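Local coordinates for protein Rik1-associated factor 1 (Schizosaccharomyces pombe, PDB 4O9D) that serves in the Clr4 methyltransferase complex, which ubiquitylates and methylates histone H3 to establish heterochromatin, and here contributes its WD-repeat propeller domain, at residues W63-Q73 with K415-E423; F274-H283 with S295-W305. All blocks are in the same frame, centred on the assembly; numbering follows the deposited sequence.

Interaction 1 (W63-Q73 with K415-E423); sequences WIGDFHSETIQ and KFGEFRIIE. With EDO (1,2-ethanediol), chain C.
Backbone bonds between E70, I72, R420 and I422 join the turn and strand at 70-73 to the C-terminal strand 420-422. R420 N donates to E70 O at 3.0 Å, I72 N to R420 O, and I422 N to I72 O at 2.8 Å. The apolar contacts gather around I72 and F419. I72 CG2 lies 3.8 Å from F419 CB, the side chains crossing at about a right angle. With its CG anti to the carbonyl carbon (chi1 -74°), F419 turns its ring edge to T71 N, while F45 and W23 meet the same ring; a large aromatic suits this buried place.

Strand 420-422 runs parallel to 71-74 as a fifth strand on the outer edge of a propeller blade otherwise antiparallel. E70 and T71 both face D66 in a G1 beta bulge.

The polar and charged contacts lie toward the surface. E70 OE1 and R420 NH1 form only a long salt bridge, 4.0 Å, with the oxygen well out of the guanidinium plane; the stronger partner of E70 is K24. R420 NH1 donates instead to E418 O, near the guanidinium plane, which turns the group from E70. T71 OG1 bonds at 2.7 Å to 1,2-ethanediol, probably from the crystallisation liquor.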
loop_
_atom_site.group_PDB
_atom_site.type_symbol
_atom_site.label_atom_id
_atom_site.label_comp_id
_atom_site.label_asym_id
_atom_site.label_seq_id
_atom_site.Cartn_x
_atom_site.Cartn_y
_atom_site.Cartn_z
ATOM N N TRP A 63 -6.371 12.324 7.691
ATOM C CA TRP A 63 -7.800 12.652 7.684
ATOM C C TRP A 63 -8.694 11.414 7.720
ATOM O O TRP A 63 -8.326 10.330 7.244
ATOM C CB TRP A 63 -8.141 13.511 6.469
ATOM C CG TRP A 63 -7.357 14.800 6.396
ATOM C CD1 TRP A 63 -6.038 14.941 6.069
ATOM C CD2 TRP A 63 -7.853 16.130 6.649
ATOM N NE1 TRP A 63 -5.682 16.269 6.113
ATOM C CE2 TRP A 63 -6.779 17.017 6.460
ATOM C CE3 TRP A 63 -9.099 16.648 7.029
ATOM C CZ2 TRP A 63 -6.910 18.399 6.635
ATOM C CZ3 TRP A 63 -9.231 18.015 7.199
ATOM C CH2 TRP A 63 -8.144 18.876 6.995
ATOM N N ILE A 64 -9.875 11.581 8.305
ATOM C CA ILE A 64 -10.864 10.520 8.329
ATOM C C ILE A 64 -12.142 11.144 7.848
ATOM O O ILE A 64 -12.544 12.205 8.359
ATOM C CB ILE A 64 -11.105 9.937 9.745
ATOM C CG1 ILE A 64 -9.836 9.293 10.302
ATOM C CG2 ILE A 64 -12.229 8.888 9.705
ATOM C CD1 ILE A 64 -10.091 8.465 11.564
ATOM N N GLY A 65 -12.765 10.498 6.863
ATOM C CA GLY A 65 -13.989 10.990 6.255
ATOM C C GLY A 65 -15.117 9.978 6.389
ATOM O O GLY A 65 -14.875 8.799 6.664
ATOM N N ASP A 66 -16.347 10.450 6.178
ATOM C CA ASP A 66 -17.548 9.649 6.349
ATOM C C ASP A 66 -18.413 9.787 5.098
ATOM O O ASP A 66 -18.787 10.899 4.722
ATOM C CB ASP A 66 -18.330 10.150 7.575
ATOM C CG ASP A 66 -19.565 9.317 7.859
ATOM O OD1 ASP A 66 -20.590 9.522 7.181
ATOM O OD2 ASP A 66 -19.505 8.443 8.753
ATOM N N PHE A 67 -18.737 8.665 4.462
ATOM C CA PHE A 67 -19.431 8.691 3.174
ATOM C C PHE A 67 -20.906 9.127 3.323
ATOM O O PHE A 67 -21.420 9.873 2.504
ATOM C CB PHE A 67 -19.334 7.331 2.474
ATOM C CG PHE A 67 -17.943 6.997 1.950
ATOM C CD1 PHE A 67 -17.204 7.932 1.232
ATOM C CD2 PHE A 67 -17.383 5.743 2.168
ATOM C CE1 PHE A 67 -15.928 7.619 0.731
ATOM C CE2 PHE A 67 -16.104 5.421 1.672
ATOM C CZ PHE A 67 -15.376 6.372 0.954
ATOM N N HIS A 68 -21.571 8.673 4.374
ATOM C CA HIS A 68 -22.954 9.075 4.617
ATOM C C HIS A 68 -23.114 10.585 4.847
ATOM O O HIS A 68 -23.998 11.204 4.265
ATOM C CB HIS A 68 -23.528 8.320 5.812
ATOM C CG HIS A 68 -24.885 8.798 6.221
ATOM N ND1 HIS A 68 -25.927 8.932 5.329
ATOM C CD2 HIS A 68 -25.367 9.201 7.424
ATOM C CE1 HIS A 68 -26.997 9.381 5.964
ATOM N NE2 HIS A 68 -26.683 9.552 7.236
ATOM N N SER A 69 -22.258 11.178 5.677
ATOM C CA SER A 69 -22.416 12.594 6.047
ATOM C C SER A 69 -21.604 13.530 5.164
ATOM O O SER A 69 -21.802 14.757 5.192
ATOM C CB SER A 69 -22.033 12.809 7.526
ATOM O OG SER A 69 -20.645 12.578 7.740
ATOM N N GLU A 70 -20.683 12.959 4.386
ATOM C CA GLU A 70 -19.861 13.744 3.485
ATOM C C GLU A 70 -19.077 14.786 4.277
ATOM O O GLU A 70 -18.901 15.929 3.852
ATOM C CB GLU A 70 -20.738 14.376 2.399
ATOM C CG GLU A 70 -21.669 13.345 1.779
ATOM C CD GLU A 70 -22.383 13.833 0.512
ATOM O OE1 GLU A 70 -22.274 15.038 0.157
ATOM O OE2 GLU A 70 -23.044 12.987 -0.131
ATOM N N THR A 71 -18.594 14.361 5.438
ATOM C CA THR A 71 -17.750 15.203 6.275
ATOM C C THR A 71 -16.372 14.582 6.434
ATOM O O THR A 71 -16.193 13.377 6.271
ATOM C CB THR A 71 -18.359 15.403 7.668
ATOM O OG1 THR A 71 -18.509 14.134 8.306
ATOM C CG2 THR A 71 -19.736 16.086 7.567
ATOM N N ILE A 72 -15.405 15.420 6.775
ATOM C CA ILE A 72 -14.038 14.977 6.935
ATOM C C ILE A 72 -13.362 15.750 8.086
ATOM O O ILE A 72 -13.650 16.926 8.327
ATOM C CB ILE A 72 -13.270 15.074 5.574
ATOM C CG1 ILE A 72 -12.018 14.191 5.583
ATOM C CG2 ILE A 72 -12.925 16.500 5.213
ATOM C CD1 ILE A 72 -11.228 14.285 4.298
ATOM N N GLN A 73 -12.468 15.078 8.795
ATOM C CA GLN A 73 -11.867 15.620 10.016
ATOM C C GLN A 73 -10.375 15.342 10.039
ATOM O O GLN A 73 -9.958 14.238 9.706
ATOM C CB GLN A 73 -12.514 14.999 11.252
ATOM C CG GLN A 73 -11.958 15.554 12.546
ATOM C CD GLN A 73 -12.398 14.766 13.773
ATOM O OE1 GLN A 73 -13.252 13.868 13.697
ATOM N NE2 GLN A 73 -11.809 15.097 14.912
ATOM N N LYS A 415 -19.682 16.464 -12.021
ATOM C CA LYS A 415 -18.682 17.292 -11.364
ATOM C C LYS A 415 -18.383 16.806 -9.950
ATOM O O LYS A 415 -19.158 16.057 -9.358
ATOM C CB LYS A 415 -19.146 18.746 -11.321
ATOM C CG LYS A 415 -20.590 18.933 -10.857
ATOM C CD LYS A 415 -20.933 20.414 -10.678
ATOM C CE LYS A 415 -20.794 21.195 -11.982
ATOM N NZ LYS A 415 -20.269 22.583 -11.781
ATOM N N PHE A 416 -17.255 17.256 -9.416
ATOM C CA PHE A 416 -16.865 16.911 -8.053
ATOM C C PHE A 416 -17.495 17.855 -7.030
ATOM O O PHE A 416 -17.509 19.073 -7.224
ATOM C CB PHE A 416 -15.356 16.999 -7.899
ATOM C CG PHE A 416 -14.600 16.003 -8.717
ATOM C CD1 PHE A 416 -14.516 14.676 -8.310
ATOM C CD2 PHE A 416 -13.937 16.397 -9.868
ATOM C CE1 PHE A 416 -13.796 13.747 -9.062
ATOM C CE2 PHE A 416 -13.210 15.473 -10.626
ATOM C CZ PHE A 416 -13.140 14.150 -10.216
ATOM N N GLY A 417 -18.009 17.282 -5.946
ATOM C CA GLY A 417 -18.453 18.059 -4.811
ATOM C C GLY A 417 -17.301 18.206 -3.841
ATOM O O GLY A 417 -16.143 17.888 -4.175
ATOM N N GLU A 418 -17.618 18.691 -2.645
ATOM C CA GLU A 418 -16.642 18.806 -1.571
ATOM C C GLU A 418 -17.141 18.095 -0.339
ATOM O O GLU A 418 -18.351 17.914 -0.156
ATOM C CB GLU A 418 -16.389 20.269 -1.213
ATOM C CG GLU A 418 -15.416 20.980 -2.120
ATOM C CD GLU A 418 -15.343 22.471 -1.826
ATOM O OE1 GLU A 418 -15.798 23.258 -2.683
ATOM O OE2 GLU A 418 -14.843 22.861 -0.738
ATOM N N PHE A 419 -16.192 17.680 0.497
ATOM C CA PHE A 419 -16.495 17.240 1.835
ATOM C C PHE A 419 -16.577 18.517 2.652
ATOM O O PHE A 419 -16.003 19.550 2.270
ATOM C CB PHE A 419 -15.395 16.309 2.380
ATOM C CG PHE A 419 -15.417 14.928 1.775
ATOM C CD1 PHE A 419 -16.314 13.969 2.232
ATOM C CD2 PHE A 419 -14.541 14.589 0.741
ATOM C CE1 PHE A 419 -16.351 12.684 1.667
ATOM C CE2 PHE A 419 -14.564 13.316 0.181
ATOM C CZ PHE A 419 -15.471 12.361 0.654
ATOM N N ARG A 420 -17.306 18.473 3.753
ATOM C CA ARG A 420 -17.308 19.601 4.667
ATOM C C ARG A 420 -16.385 19.250 5.826
ATOM O O ARG A 420 -16.547 18.209 6.458
ATOM C CB ARG A 420 -18.728 19.915 5.138
ATOM C CG ARG A 420 -19.584 20.654 4.074
ATOM C CD ARG A 420 -19.920 19.763 2.875
ATOM N NE ARG A 420 -21.217 20.121 2.287
ATOM C CZ ARG A 420 -21.687 19.652 1.129
ATOM N NH1 ARG A 420 -20.976 18.800 0.399
ATOM N NH2 ARG A 420 -22.878 20.042 0.698
ATOM N N ILE A 421 -15.399 20.104 6.064
ATOM C CA ILE A 421 -14.428 19.895 7.136
ATOM C C ILE A 421 -15.038 20.169 8.504
ATOM O O ILE A 421 -15.654 21.218 8.700
ATOM C CB ILE A 421 -13.225 20.829 6.994
ATOM C CG1 ILE A 421 -12.469 20.535 5.698
ATOM C CG2 ILE A 421 -12.297 20.672 8.195
ATOM C CD1 ILE A 421 -11.252 21.400 5.513
ATOM N N ILE A 422 -14.862 19.238 9.442
ATOM C CA ILE A 422 -15.444 19.381 10.774
ATOM C C ILE A 422 -14.331 19.324 11.816
ATOM O O ILE A 422 -13.171 19.086 11.475
ATOM C CB ILE A 422 -16.485 18.272 11.074
ATOM C CG1 ILE A 422 -15.868 16.887 10.891
ATOM C CG2 ILE A 422 -17.713 18.401 10.171
ATOM C CD1 ILE A 422 -16.540 15.803 11.713
ATOM N N GLU A 423 -14.671 19.553 13.081
ATOM C CA GLU A 423 -13.693 19.372 14.160
ATOM C C GLU A 423 -14.207 18.410 15.231
ATOM O O GLU A 423 -15.140 18.732 15.966
ATOM C CB GLU A 423 -13.340 20.709 14.807
ATOM C CG GLU A 423 -12.801 21.737 13.831
ATOM C CD GLU A 423 -12.481 23.055 14.504
ATOM O OE1 GLU A 423 -13.108 23.361 15.542
ATOM O OE2 GLU A 423 -11.598 23.781 14.001
HETATM C C1 EDO C . -14.939 11.788 10.282
HETATM O O1 EDO C . -15.583 10.701 10.959
HETATM C C2 EDO C . -15.958 12.581 9.462
HETATM O O2 EDO C . -17.111 12.929 10.242
#

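Interaction 2 (F274-H283 with S295-W305)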
loop_
_atom_site.group_PDB
_atom_site.type_symbol
_atom_site.label_atom_id
_atom_site.label_comp_id
_atom_site.label_asym_id
_atom_site.label_seq_id
_atom_site.Cartn_x
_atom_site.Cartn_y
_atom_site.Cartn_z
ATOM N N PHE A 274 10.288 -13.984 -12.920
ATOM C CA PHE A 274 10.298 -13.224 -14.163
ATOM C C PHE A 274 11.390 -12.176 -14.005
ATOM O O PHE A 274 11.684 -11.711 -12.884
ATOM C CB PHE A 274 8.954 -12.517 -14.358
ATOM C CG PHE A 274 7.773 -13.416 -14.200
ATOM C CD1 PHE A 274 7.289 -13.727 -12.937
ATOM C CD2 PHE A 274 7.150 -13.966 -15.316
ATOM C CE1 PHE A 274 6.210 -14.573 -12.779
ATOM C CE2 PHE A 274 6.072 -14.808 -15.178
ATOM C CZ PHE A 274 5.590 -15.114 -13.916
ATOM N N THR A 275 11.988 -11.796 -15.119
ATOM C CA THR A 275 12.968 -10.749 -15.110
ATOM C C THR A 275 12.506 -9.632 -16.033
ATOM O O THR A 275 11.847 -9.861 -17.057
ATOM C CB THR A 275 14.332 -11.270 -15.540
ATOM O OG1 THR A 275 14.267 -11.677 -16.907
ATOM C CG2 THR A 275 14.706 -12.453 -14.696
ATOM N N THR A 276 12.850 -8.419 -15.655
ATOM C CA THR A 276 12.436 -7.246 -16.410
ATOM C C THR A 276 13.613 -6.326 -16.509
ATOM O O THR A 276 14.471 -6.310 -15.609
ATOM C CB THR A 276 11.352 -6.456 -15.658
ATOM O OG1 THR A 276 11.047 -5.253 -16.374
ATOM C CG2 THR A 276 11.847 -6.072 -14.297
ATOM N N THR A 277 13.620 -5.505 -17.550
ATOM C CA THR A 277 14.652 -4.488 -17.711
ATOM C C THR A 277 14.438 -3.247 -16.831
ATOM O O THR A 277 15.338 -2.411 -16.704
ATOM C CB THR A 277 14.726 -4.033 -19.173
ATOM O OG1 THR A 277 13.409 -3.734 -19.631
ATOM C CG2 THR A 277 15.312 -5.124 -20.027
ATOM N N GLN A 278 13.260 -3.121 -16.223
ATOM C CA GLN A 278 12.996 -2.003 -15.315
ATOM C C GLN A 278 13.995 -1.965 -14.170
ATOM O O GLN A 278 14.206 -2.961 -13.486
ATOM C CB GLN A 278 11.586 -2.119 -14.735
ATOM C CG GLN A 278 10.526 -2.034 -15.797
ATOM C CD GLN A 278 9.184 -2.484 -15.313
ATOM O OE1 GLN A 278 9.006 -3.648 -14.959
ATOM N NE2 GLN A 278 8.224 -1.565 -15.290
ATOM N N LYS A 279 14.600 -0.807 -13.947
ATOM C CA LYS A 279 15.607 -0.691 -12.920
ATOM C C LYS A 279 15.001 -0.392 -11.546
ATOM O O LYS A 279 15.682 -0.538 -10.533
ATOM C CB LYS A 279 16.615 0.388 -13.310
ATOM C CG LYS A 279 16.074 1.790 -13.200
ATOM C CD LYS A 279 16.732 2.708 -14.222
ATOM C CE LYS A 279 16.634 4.163 -13.799
ATOM N NZ LYS A 279 17.872 4.907 -14.182
ATOM N N ASP A 280 13.727 0.011 -11.504
ATOM C CA ASP A 280 13.078 0.299 -10.229
ATOM C C ASP A 280 11.615 -0.116 -10.288
ATOM O O ASP A 280 10.792 0.579 -10.896
ATOM C CB ASP A 280 13.177 1.800 -9.909
ATOM C CG ASP A 280 12.888 2.112 -8.437
ATOM O OD1 ASP A 280 12.257 1.282 -7.732
ATOM O OD2 ASP A 280 13.297 3.202 -7.989
ATOM N N ILE A 281 11.275 -1.237 -9.657
ATOM C CA ILE A 281 9.888 -1.697 -9.680
ATOM C C ILE A 281 9.127 -1.112 -8.478
ATOM O O ILE A 281 9.524 -1.304 -7.300
ATOM C CB ILE A 281 9.782 -3.249 -9.642
ATOM C CG1 ILE A 281 10.532 -3.904 -10.804
ATOM C CG2 ILE A 281 8.318 -3.684 -9.647
ATOM C CD1 ILE A 281 10.385 -5.451 -10.789
ATOM N N ASN A 282 8.037 -0.402 -8.766
ATOM C CA ASN A 282 7.183 0.166 -7.717
ATOM C C ASN A 282 6.109 -0.827 -7.248
ATOM O O ASN A 282 5.817 -0.893 -6.051
ATOM C CB ASN A 282 6.454 1.429 -8.201
ATOM C CG ASN A 282 7.379 2.633 -8.384
ATOM O OD1 ASN A 282 8.478 2.691 -7.851
ATOM N ND2 ASN A 282 6.913 3.604 -9.147
ATOM N N HIS A 283 5.500 -1.571 -8.181
ATOM C CA HIS A 283 4.355 -2.425 -7.838
ATOM C C HIS A 283 4.311 -3.670 -8.714
ATOM O O HIS A 283 4.404 -3.569 -9.948
ATOM C CB HIS A 283 3.015 -1.672 -8.027
ATOM C CG HIS A 283 2.875 -0.449 -7.179
ATOM N ND1 HIS A 283 2.649 -0.513 -5.823
ATOM C CD2 HIS A 283 2.950 0.872 -7.490
ATOM C CE1 HIS A 283 2.603 0.715 -5.326
ATOM N NE2 HIS A 283 2.766 1.572 -6.317
ATOM N N SER A 295 4.405 -5.934 -13.609
ATOM C CA SER A 295 5.482 -5.196 -12.957
ATOM C C SER A 295 5.450 -3.741 -13.445
ATOM O O SER A 295 5.724 -3.470 -14.630
ATOM C CB SER A 295 6.831 -5.824 -13.326
ATOM O OG SER A 295 7.900 -5.028 -12.850
ATOM N N SER A 296 5.090 -2.812 -12.562
ATOM C CA SER A 296 4.973 -1.407 -12.957
ATOM C C SER A 296 6.131 -0.628 -12.373
ATOM O O SER A 296 6.437 -0.723 -11.169
ATOM C CB SER A 296 3.652 -0.772 -12.495
ATOM O OG SER A 296 2.515 -1.551 -12.820
ATOM N N GLY A 297 6.780 0.181 -13.199
ATOM C CA GLY A 297 8.011 0.793 -12.733
ATOM C C GLY A 297 8.089 2.288 -12.821
ATOM O O GLY A 297 7.142 2.965 -13.253
ATOM N N THR A 298 9.250 2.790 -12.406
ATOM C CA THR A 298 9.578 4.207 -12.512
ATOM C C THR A 298 9.816 4.593 -13.955
ATOM O O THR A 298 9.935 5.787 -14.238
ATOM C CB THR A 298 10.850 4.576 -11.692
ATOM O OG1 THR A 298 12.003 3.939 -12.274
ATOM C CG2 THR A 298 10.698 4.140 -10.211
ATOM N N ASP A 299 9.887 3.611 -14.862
ATOM C CA ASP A 299 9.903 3.899 -16.312
ATOM C C ASP A 299 8.546 4.285 -16.881
ATOM O O ASP A 299 8.397 4.510 -18.095
ATOM C CB ASP A 299 10.481 2.739 -17.131
ATOM C CG ASP A 299 9.720 1.425 -16.950
ATOM O OD1 ASP A 299 8.784 1.348 -16.121
ATOM O OD2 ASP A 299 10.102 0.445 -17.639
ATOM N N ASN A 300 7.555 4.380 -16.010
ATOM C CA ASN A 300 6.220 4.754 -16.439
ATOM C C ASN A 300 5.608 3.729 -17.393
ATOM O O ASN A 300 4.869 4.088 -18.299
ATOM C CB ASN A 300 6.265 6.138 -17.109
ATOM C CG ASN A 300 5.128 7.056 -16.657
ATOM O OD1 ASN A 300 4.558 6.896 -15.565
ATOM N ND2 ASN A 300 4.793 8.030 -17.505
ATOM N N GLN A 301 5.910 2.445 -17.211
ATOM C CA GLN A 301 5.208 1.427 -17.996
ATOM C C GLN A 301 5.105 0.156 -17.172
ATOM O O GLN A 301 5.807 0.024 -16.177
ATOM C CB GLN A 301 5.929 1.162 -19.325
ATOM C CG GLN A 301 7.346 0.650 -19.171
ATOM C CD GLN A 301 8.138 0.774 -20.470
ATOM O OE1 GLN A 301 7.664 1.381 -21.445
ATOM N NE2 GLN A 301 9.353 0.220 -20.487
ATOM N N THR A 302 4.207 -0.747 -17.570
ATOM C CA THR A 302 3.952 -1.989 -16.835
ATOM C C THR A 302 4.206 -3.168 -17.759
ATOM O O THR A 302 3.575 -3.268 -18.835
ATOM C CB THR A 302 2.478 -2.067 -16.385
ATOM O OG1 THR A 302 2.183 -1.008 -15.463
ATOM C CG2 THR A 302 2.165 -3.422 -15.759
ATOM N N PHE A 303 5.133 -4.043 -17.377
ATOM C CA PHE A 303 5.318 -5.308 -18.094
ATOM C C PHE A 303 4.282 -6.321 -17.597
ATOM O O PHE A 303 3.982 -6.353 -16.415
ATOM C CB PHE A 303 6.751 -5.850 -17.915
ATOM C CG PHE A 303 7.785 -5.129 -18.755
ATOM C CD1 PHE A 303 8.299 -3.920 -18.354
ATOM C CD2 PHE A 303 8.220 -5.667 -19.962
ATOM C CE1 PHE A 303 9.236 -3.258 -19.106
ATOM C CE2 PHE A 303 9.151 -5.002 -20.729
ATOM C CZ PHE A 303 9.665 -3.793 -20.292
ATOM N N VAL A 304 3.734 -7.124 -18.506
ATOM C CA VAL A 304 2.768 -8.168 -18.157
ATOM C C VAL A 304 3.203 -9.519 -18.705
ATOM O O VAL A 304 3.668 -9.583 -19.839
ATOM C CB VAL A 304 1.406 -7.874 -18.727
ATOM C CG1 VAL A 304 0.405 -8.946 -18.250
ATOM C CG2 VAL A 304 0.951 -6.456 -18.300
ATOM N N TRP A 305 3.034 -10.580 -17.900
ATOM C CA TRP A 305 3.403 -11.940 -18.285
ATOM C C TRP A 305 2.224 -12.872 -18.095
ATOM O O TRP A 305 1.439 -12.720 -17.173
ATOM C CB TRP A 305 4.542 -12.489 -17.396
ATOM C CG TRP A 305 5.860 -11.830 -17.536
ATOM C CD1 TRP A 305 6.838 -12.137 -18.443
ATOM C CD2 TRP A 305 6.377 -10.759 -16.736
ATOM N NE1 TRP A 305 7.920 -11.314 -18.259
ATOM C CE2 TRP A 305 7.668 -10.467 -17.214
ATOM C CE3 TRP A 305 5.872 -10.023 -15.659
ATOM C CZ2 TRP A 305 8.470 -9.471 -16.654
ATOM C CZ3 TRP A 305 6.670 -9.026 -15.100
ATOM C CH2 TRP A 305 7.951 -8.755 -15.605
HETATM O O HOH W 1 10.696 -11.271 -19.515
HETATM O O HOH W 2 12.079 1.465 -13.762
HETATM O O HOH W 3 2.058 -3.819 -11.583
#
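Q278 meets S295 and D299 through both ends of its side-chain amide, the tight part of the contact. Its OE1 accepts from S295 OG, anti to the backbone N (chi1 172°), at 2.8 Å and from T276 OG1, the two hydroxyls coming from opposite faces of the amide plane. NE2 gives one proton to D299 OD1 on the syn side, an almost straight bond (3.1 Å, 177°), and the other to S295 O. G297, lacking a side chain, lets NE2 lie close to its backbone. A leucine in place of Q278 would probably leave the hydroxyls of S295 and T276 without their shared acceptor and D299 OD1 with only the bond from Q301 N. The D299-Q278-S295 chain resembles the Asp-His-Ser/Thr part of the WD-repeat tetrad, with glutamine for histidine, but W305 NE1 turns to a water. F274 CB sits over the six-membered ring of W305, 3.8 Å from its centroid.

The solvent side is looser. That water also bonds T275 O; another links D280 N with T298 OG1, beside the bond from T298 N to D280 O.

S296 O takes N282 N and H283 N in a classic bulge of the hairpin 281-286 and 292-297. This hairpin follows strand 269-276, the outer strand of the preceding blade; N253, on its strand 247-253, bonds to I281 N and D280 OD1, while L316 of strand 315-318 touches F303.

In the fold
Interactions 1 and 2 lie on opposite sides of the propeller, their centres 36 Å apart and their nearest atoms about 19 Å apart, and they share no strand. Interaction 1 sits farther out, about 23 Å from the chain centre against about 17 Å, and joins residues far apart in sequence: the C-terminal strand adds to the outer edge of an early blade. Main-chain bonds do most of that work, with apolar packing around I72 and F419, and the charges of E70 and R420 toward the solvent. Interaction 2 is local, tying the last strand of one blade to the next blade. More of its touching residues are buried, and a buried side-chain network around Q278 adds to the hairpin's main-chain bonds.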